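Local coordinates for transcriptional regulator (Pseudomonas aeruginosa, PDB 3E7Q), which probably binds DNA through an N-terminal helix-turn-helix of the TetR family and represses transcription, probably as a dimer, at residues Q188-Q191 against I192-W196; L145-L148 against A149-G153. All blocks are in the same frame, centred on the assembly; numbering follows the deposited sequence.

Contact 1 (Q188-Q191 against I192-W196); sequences QGVQ and ICEAW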
loop_
_atom_site.group_PDB
_atom_site.type_symbol
_atom_site.label_atom_id
_atom_site.label_comp_id
_atom_site.label_asym_id
_atom_site.label_seq_id
_atom_site.Cartn_x
_atom_site.Cartn_y
_atom_site.Cartn_z
ATOM N N GLN B 188 18.549 3.179 3.937
ATOM C CA GLN B 188 17.693 3.438 5.055
ATOM C C GLN B 188 16.557 2.428 5.253
ATOM O O GLN B 188 16.218 2.138 6.357
ATOM C CB GLN B 188 17.147 4.857 4.961
ATOM C CG GLN B 188 18.213 5.877 5.364
ATOM C CD GLN B 188 17.710 7.304 5.263
ATOM O OE1 GLN B 188 16.917 7.619 4.382
ATOM N NE2 GLN B 188 18.158 8.171 6.164
ATOM N N GLY B 189 15.987 1.897 4.178
ATOM C CA GLY B 189 14.931 0.885 4.263
ATOM C C GLY B 189 15.451 -0.398 4.892
ATOM O O GLY B 189 14.819 -0.954 5.819
ATOM N N VAL B 190 16.615 -0.840 4.419
ATOM C CA VAL B 190 17.356 -1.954 5.080
ATOM C C VAL B 190 17.578 -1.635 6.568
ATOM O O VAL B 190 17.210 -2.423 7.444
ATOM C CB VAL B 190 18.702 -2.289 4.388
ATOM C CG1 VAL B 190 19.340 -3.512 5.040
ATOM C CG2 VAL B 190 18.482 -2.511 2.890
ATOM N N GLN B 191 18.118 -0.460 6.838
ATOM C CA GLN B 191 18.365 -0.014 8.204
ATOM C C GLN B 191 17.122 -0.080 9.074
ATOM O O GLN B 191 17.180 -0.529 10.213
ATOM C CB GLN B 191 18.946 1.423 8.193
ATOM C CG GLN B 191 19.152 2.042 9.573
ATOM C CD GLN B 191 19.539 3.522 9.545
ATOM O OE1 GLN B 191 19.713 4.125 8.500
ATOM N NE2 GLN B 191 19.686 4.098 10.722
ATOM N N ILE B 192 15.996 0.400 8.560
ATOM C CA ILE B 192 14.708 0.313 9.288
ATOM C C ILE B 192 14.326 -1.148 9.588
ATOM O O ILE B 192 13.839 -1.498 10.696
ATOM C CB ILE B 192 13.597 1.055 8.496
ATOM C CG1 ILE B 192 13.826 2.585 8.575
ATOM C CG2 ILE B 192 12.197 0.651 8.963
ATOM C CD1 ILE B 192 12.877 3.430 7.632
ATOM N N CYS B 193 14.603 -2.028 8.633
ATOM C CA CYS B 193 14.240 -3.433 8.804
ATOM C C CYS B 193 15.119 -4.137 9.773
ATOM O O CYS B 193 14.623 -4.888 10.607
ATOM C CB CYS B 193 14.220 -4.168 7.474
ATOM S SG CYS B 193 12.893 -3.567 6.400
ATOM N N GLU B 194 16.416 -3.885 9.708
ATOM C CA GLU B 194 17.323 -4.397 10.712
ATOM C C GLU B 194 16.948 -3.886 12.078
ATOM O O GLU B 194 17.117 -4.603 13.057
ATOM C CB GLU B 194 18.780 -3.982 10.462
ATOM C CG GLU B 194 19.396 -4.401 9.177
ATOM C CD GLU B 194 19.561 -5.894 8.998
ATOM O OE1 GLU B 194 19.289 -6.692 9.913
ATOM O OE2 GLU B 194 20.004 -6.294 7.896
ATOM N N ALA B 195 16.517 -2.624 12.156
ATOM C CA ALA B 195 16.160 -2.023 13.452
ATOM C C ALA B 195 14.954 -2.703 14.090
ATOM O O ALA B 195 14.845 -2.813 15.332
ATOM C CB ALA B 195 15.952 -0.527 13.328
ATOM N N TRP B 196 14.027 -3.143 13.238
ATOM C CA TRP B 196 12.894 -3.917 13.680
ATOM C C TRP B 196 13.286 -5.275 14.311
ATOM O O TRP B 196 12.753 -5.694 15.333
ATOM C CB TRP B 196 12.013 -4.205 12.455
ATOM C CG TRP B 196 10.785 -4.938 12.766
ATOM C CD1 TRP B 196 9.611 -4.376 13.075
ATOM C CD2 TRP B 196 10.562 -6.382 12.776
ATOM N NE1 TRP B 196 8.666 -5.346 13.277
ATOM C CE2 TRP B 196 9.217 -6.581 13.127
ATOM C CE3 TRP B 196 11.359 -7.496 12.543
ATOM C CZ2 TRP B 196 8.640 -7.847 13.266
ATOM C CZ3 TRP B 196 10.785 -8.764 12.673
ATOM C CH2 TRP B 196 9.424 -8.922 13.015
#

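Contact 2 (L145-L148 against A149-G153); sequences LRQL and AEEGG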
loop_
_atom_site.group_PDB
_atom_site.type_symbol
_atom_site.label_atom_id
_atom_site.label_comp_id
_atom_site.label_asym_id
_atom_site.label_seq_id
_atom_site.Cartn_x
_atom_site.Cartn_y
_atom_site.Cartn_z
ATOM N N LEU B 145 11.995 -16.402 11.028
ATOM C CA LEU B 145 11.692 -15.853 12.337
ATOM C C LEU B 145 11.660 -16.942 13.398
ATOM O O LEU B 145 12.037 -16.685 14.535
ATOM C CB LEU B 145 10.418 -15.067 12.317
ATOM C CG LEU B 145 10.525 -13.771 11.518
ATOM C CD1 LEU B 145 9.151 -13.193 11.339
ATOM C CD2 LEU B 145 11.477 -12.828 12.243
ATOM N N ARG B 146 11.279 -18.155 12.984
ATOM C CA ARG B 146 11.381 -19.328 13.835
ATOM C C ARG B 146 12.772 -19.776 14.091
ATOM O O ARG B 146 13.070 -20.166 15.200
ATOM C CB ARG B 146 10.665 -20.498 13.236
ATOM C CG ARG B 146 9.203 -20.293 13.368
ATOM C CD ARG B 146 8.450 -21.540 13.119
ATOM N NE ARG B 146 7.092 -21.236 13.460
ATOM C CZ ARG B 146 6.050 -21.729 12.834
ATOM N NH1 ARG B 146 6.233 -22.567 11.820
ATOM N NH2 ARG B 146 4.832 -21.337 13.212
ATOM N N GLN B 147 13.602 -19.768 13.062
ATOM C CA GLN B 147 15.054 -19.977 13.238
ATOM C C GLN B 147 15.619 -18.962 14.225
ATOM O O GLN B 147 16.267 -19.330 15.180
ATOM C CB GLN B 147 15.741 -19.843 11.872
ATOM C CG GLN B 147 17.017 -20.552 11.782
ATOM C CD GLN B 147 17.835 -20.214 10.543
ATOM O OE1 GLN B 147 17.381 -19.544 9.631
ATOM N NE2 GLN B 147 19.036 -20.702 10.520
ATOM N N LEU B 148 15.302 -17.693 14.012
ATOM C CA LEU B 148 15.663 -16.626 14.937
ATOM C C LEU B 148 15.271 -16.877 16.378
ATOM O O LEU B 148 16.099 -16.692 17.286
ATOM C CB LEU B 148 15.116 -15.267 14.514
ATOM C CG LEU B 148 15.712 -13.990 15.135
ATOM C CD1 LEU B 148 17.206 -13.834 14.804
ATOM C CD2 LEU B 148 14.946 -12.777 14.604
ATOM N N ALA B 149 14.026 -17.277 16.563
ATOM C CA ALA B 149 13.478 -17.608 17.862
ATOM C C ALA B 149 14.205 -18.785 18.546
ATOM O O ALA B 149 14.484 -18.736 19.757
ATOM C CB ALA B 149 11.969 -17.906 17.720
ATOM N N GLU B 150 14.492 -19.831 17.769
ATOM C CA GLU B 150 15.275 -20.980 18.234
ATOM C C GLU B 150 16.729 -20.573 18.648
ATOM O O GLU B 150 17.185 -20.899 19.725
ATOM C CB GLU B 150 15.295 -22.103 17.176
ATOM C CG GLU B 150 16.352 -23.256 17.505
ATOM C CD GLU B 150 15.945 -24.220 18.666
ATOM O OE1 GLU B 150 14.740 -24.243 19.039
ATOM O OE2 GLU B 150 16.838 -24.962 19.189
ATOM N N GLU B 151 17.411 -19.804 17.801
ATOM C CA GLU B 151 18.721 -19.196 18.158
ATOM C C GLU B 151 18.657 -18.422 19.495
ATOM O O GLU B 151 19.609 -18.421 20.299
ATOM C CB GLU B 151 19.187 -18.278 17.023
ATOM C CG GLU B 151 19.585 -18.995 15.725
ATOM C CD GLU B 151 20.020 -18.022 14.617
ATOM O OE1 GLU B 151 20.246 -16.806 14.871
ATOM O OE2 GLU B 151 20.183 -18.483 13.490
ATOM N N GLY B 152 17.474 -17.844 19.754
ATOM C CA GLY B 152 17.188 -16.965 20.907
ATOM C C GLY B 152 16.952 -17.335 22.358
ATOM O O GLY B 152 17.068 -16.452 23.197
ATOM N N GLY B 153 16.570 -18.513 22.796
ATOM C CA GLY B 153 15.616 -19.378 22.293
ATOM C C GLY B 153 14.375 -18.872 23.036
ATOM O O GLY B 153 14.239 -19.034 24.243
HETATM O O HOH W 1 20.361 -21.047 13.251
#

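Contact 1 (Q188-Q191 against I192-W196)
Val190 and Glu194 lie side by side one helical turn apart, with Val190 CG1 4.0 Å from Glu194 OE2. Beneath them runs regular alpha-helical bonding: Glu194 N donates to Val190 O at 2.8 Å, almost straight at 171°, and Ile192, Cys193 and Ala195 make the same i to i+4 bond to Gln188, Gly189 and Gln191. The buried Ile192 and Ala195 lie close against the backbone of the preceding turn. Ile192 carries CG1 opposite its own carbonyl carbon (chi1 -72°), which lays that branch back along the helix, 3.3 Å from Gln188 O; Ala195 CB is 3.3 Å from Gln191 O, a small methyl suited to a buried place where Arg207 of the second subunit packs on it. The side of Gln188 and Gln191 is more open: Gln188 turns OE1 back to Thr185 N, while Gln191 extends until NE2 bonds Arg207 O of the second subunit. Glu194, bent at chi2 (-65°), gives each oxygen its own partner, OE1 in a salt bridge with Arg89 and OE2 hydrogen-bonded to Ser93 OG. Helix 186-204 thus meets helix 88-99 through Val190 and Cys193 against Phe96, helix 159-179 through Ile192 on Leu173 and Cys193 on Leu170, and the second subunit through Gln191, Ile192, Glu194 and Ala195.

Contact 2 (L145-L148 against A149-G153)
Ala149 N, Glu150 N and Glu151 N bond back to Leu145 O, Arg146 O and Gln147 O in regular alpha-helical fashion, the last at 2.9 Å and 178°, whereas Gly152 N reaches Leu148 O only weakly. Above this backbone Gln147 and Glu151 run across one another at a slant, amide and carboxylate planes 76° apart. At 3.9 Å from Gln147 NE2 to Glu151 OE2 the groups are joined through a water, which accepts from NE2 at 3.1 Å and donates to OE2 at 2.6 Å. Both polar ends have further partners: Gln147 bonds Gly86 O and Arg91, and Glu151 OE2 takes Ala88 N, so this face of helix 124-152 is tied to the start of helix 88-99 and the loop just before it. The stretch is the C-terminal end of a long helix in the all-helical regulatory domain of a TetR-type protein, and its amphipathic pattern is plain. Leu148, with CG swung opposite its backbone N (chi1 -163°), packs on Leu92, Val197 and Trp154; Leu145 meets Ala162 and Ala163. The buried methyl of Ala149 lies with CB 3.4 Å from Leu145 O and packs on Trp154 and Phe157. Arg146 and Glu150 suit the exposed side, Arg146 touching Ala159 and Glu160.

Overall arrangement
Contact 2, near the end of helix 124-152, precedes contact 1, near the start of helix 186-204, in the chain; helix 159-179 comes between them in sequence and packs against both. Their centres are about 19 Å apart, on the same side of the chain's centre, and they meet directly where Trp196 CZ3 lies 4.1 Å from Leu145 CD2. Helix 88-99 also touches both, so four helices of the BetI-type C-terminal region converge here, away from the predicted DNA-binding motif at residues 36-55. Contact 1 also faces the second subunit, whereas no other chain of the assembly touches contact 2: packing within the domain thus runs on into the dimer interface.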